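Local structure of uncharacterized protein (Pectobacterium atrosepticum, 3ESI) at residues A[60-64]-A[90-95]. The protein is of unknown function but, as a HotDog-fold member of the ApeI dehydratase-like family, probably acts on acyl thioesters. Numbering follows the deposited sequence.
Sequences LAQGW and WHAGKQ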
loop_
_atom_site.group_PDB
_atom_site.type_symbol
_atom_site.label_atom_id
_atom_site.label_comp_id
_atom_site.label_asym_id
_atom_site.label_seq_id
_atom_site.Cartn_x
_atom_site.Cartn_y
_atom_site.Cartn_z
ATOM N N LEU A 60 -27.614 5.857 13.006
ATOM C CA LEU A 60 -28.510 6.612 12.141
ATOM C C LEU A 60 -29.405 5.772 11.234
ATOM O O LEU A 60 -30.616 5.974 11.199
ATOM C CB LEU A 60 -27.709 7.607 11.299
ATOM C CG LEU A 60 -26.905 8.646 12.086
ATOM C CD1 LEU A 60 -26.219 9.606 11.120
ATOM C CD2 LEU A 60 -27.827 9.411 13.032
ATOM N N ALA A 61 -28.813 4.836 10.500
ATOM C CA ALA A 61 -29.568 3.995 9.580
ATOM C C ALA A 61 -29.471 2.534 9.974
ATOM O O ALA A 61 -28.847 1.732 9.284
ATOM C CB ALA A 61 -29.043 4.194 8.172
ATOM N N GLN A 62 -30.113 2.196 11.084
ATOM C CA GLN A 62 -30.094 0.841 11.618
ATOM C C GLN A 62 -30.422 -0.285 10.631
ATOM O O GLN A 62 -29.763 -1.337 10.631
ATOM C CB GLN A 62 -31.025 0.751 12.834
ATOM C CG GLN A 62 -30.459 1.385 14.114
ATOM C CD GLN A 62 -30.324 2.904 14.041
ATOM O OE1 GLN A 62 -29.737 3.521 14.932
ATOM N NE2 GLN A 62 -30.876 3.513 12.986
ATOM N N GLY A 63 -31.426 -0.076 9.787
ATOM C CA GLY A 63 -31.783 -1.121 8.846
ATOM C C GLY A 63 -31.184 -0.979 7.460
ATOM O O GLY A 63 -31.760 -1.468 6.486
ATOM N N TRP A 64 -30.033 -0.320 7.356
ATOM C CA TRP A 64 -29.396 -0.137 6.057
ATOM C C TRP A 64 -27.966 -0.665 5.992
ATOM O O TRP A 64 -27.366 -1.018 7.007
ATOM C CB TRP A 64 -29.400 1.342 5.684
ATOM C CG TRP A 64 -30.770 1.956 5.651
ATOM C CD1 TRP A 64 -31.660 2.052 6.692
ATOM C CD2 TRP A 64 -31.404 2.574 4.522
ATOM N NE1 TRP A 64 -32.806 2.694 6.276
ATOM C CE2 TRP A 64 -32.678 3.026 4.951
ATOM C CE3 TRP A 64 -31.022 2.792 3.191
ATOM C CZ2 TRP A 64 -33.572 3.685 4.092
ATOM C CZ3 TRP A 64 -31.914 3.450 2.335
ATOM C CH2 TRP A 64 -33.174 3.886 2.793
ATOM N N TRP A 90 -27.156 11.766 7.606
ATOM C CA TRP A 90 -27.905 10.824 6.784
ATOM C C TRP A 90 -29.261 11.309 6.318
ATOM O O TRP A 90 -30.143 11.612 7.124
ATOM C CB TRP A 90 -28.101 9.490 7.500
ATOM C CG TRP A 90 -28.771 8.473 6.614
ATOM C CD1 TRP A 90 -28.372 8.083 5.360
ATOM C CD2 TRP A 90 -29.942 7.716 6.915
ATOM N NE1 TRP A 90 -29.227 7.126 4.866
ATOM C CE2 TRP A 90 -30.200 6.883 5.799
ATOM C CE3 TRP A 90 -30.798 7.657 8.018
ATOM C CZ2 TRP A 90 -31.282 6.005 5.757
ATOM C CZ3 TRP A 90 -31.876 6.783 7.981
ATOM C CH2 TRP A 90 -32.109 5.967 6.854
ATOM N N HIS A 91 -29.421 11.336 4.999
ATOM C CA HIS A 91 -30.655 11.766 4.348
ATOM C C HIS A 91 -31.354 10.524 3.783
ATOM O O HIS A 91 -31.082 10.115 2.661
ATOM C CB HIS A 91 -30.305 12.749 3.224
ATOM C CG HIS A 91 -31.479 13.499 2.679
ATOM N ND1 HIS A 91 -31.342 14.668 1.961
ATOM C CD2 HIS A 91 -32.808 13.247 2.739
ATOM C CE1 HIS A 91 -32.536 15.104 1.604
ATOM N NE2 HIS A 91 -33.443 14.259 2.064
ATOM N N ALA A 92 -32.242 9.923 4.569
ATOM C CA ALA A 92 -32.954 8.721 4.146
ATOM C C ALA A 92 -33.722 8.913 2.837
ATOM O O ALA A 92 -34.058 7.941 2.147
ATOM C CB ALA A 92 -33.899 8.271 5.240
ATOM N N GLY A 93 -34.014 10.165 2.503
ATOM C CA GLY A 93 -34.722 10.430 1.269
ATOM C C GLY A 93 -33.851 10.019 0.099
ATOM O O GLY A 93 -34.138 9.027 -0.579
ATOM N N LYS A 94 -32.780 10.777 -0.132
ATOM C CA LYS A 94 -31.848 10.499 -1.222
ATOM C C LYS A 94 -30.997 9.264 -0.914
ATOM O O LYS A 94 -30.155 8.858 -1.719
ATOM C CB LYS A 94 -30.918 11.693 -1.441
ATOM C CG LYS A 94 -31.616 13.021 -1.597
ATOM C CD LYS A 94 -30.605 14.149 -1.526
ATOM C CE LYS A 94 -31.284 15.505 -1.460
ATOM N NZ LYS A 94 -30.296 16.584 -1.174
ATOM N N GLN A 95 -31.218 8.670 0.253
ATOM C CA GLN A 95 -30.451 7.500 0.657
ATOM C C GLN A 95 -28.938 7.776 0.590
ATOM O O GLN A 95 -28.146 6.910 0.212
ATOM C CB GLN A 95 -30.821 6.316 -0.231
ATOM C CG GLN A 95 -32.251 5.838 -0.039
ATOM C CD GLN A 95 -32.573 4.618 -0.885
ATOM O OE1 GLN A 95 -33.566 3.924 -0.650
ATOM N NE2 GLN A 95 -31.736 4.355 -1.879
#
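W64 N donates a hydrogen bond to A61 O (N to O 3.1 Å) and closes a type I beta turn from A61 to W64, a turn whose first and last residues both touch the indole of W90. In the HotDog fold, a long helix is wrapped by an antiparallel sheet; here the loop leaving helix 45-59 and leading into strand 64-74 packs on the end of strand 83-91 and the turn that follows it. W90 has the largest share of the buried surface, with W64 close behind. Its CG stands anti to the backbone N (chi1 -175°), and the six-membered ring reaches between A61 and A92. The methyl of A61 sits 3.5 Å from the centroid of that ring and only 3° off its normal, a well-centred CH-pi contact; on the opposite face A92 CA lies above the ring, toward the rim, so carbon atoms flank the indole on both faces. The CZ2/CH2 edge of W90 points at the face of W64 in a T-shaped pair, with CZ2 over the centre of the W64 indole and 3.4 Å from W64 CE2. The planes stand at 72°. Near the root of W90, L60 slides past in the opposite direction, CD1 lying 4.1 Å from W90 CB. L60 also touches S18 and V20 of strand 17-25, while W90 makes a backbone hydrogen bond with S18, so both segments share that neighbouring strand. W64 leans on L119 and P121 of strand 108-121, and Q95 touches P121 as well. The far rim of W64 is met by Q95, whose amide plane stands nearly perpendicular to the indole. Extended beyond CG, that side chain passes the rim with CG 3.4 Å from W64 CZ3 and CD in the ring plane.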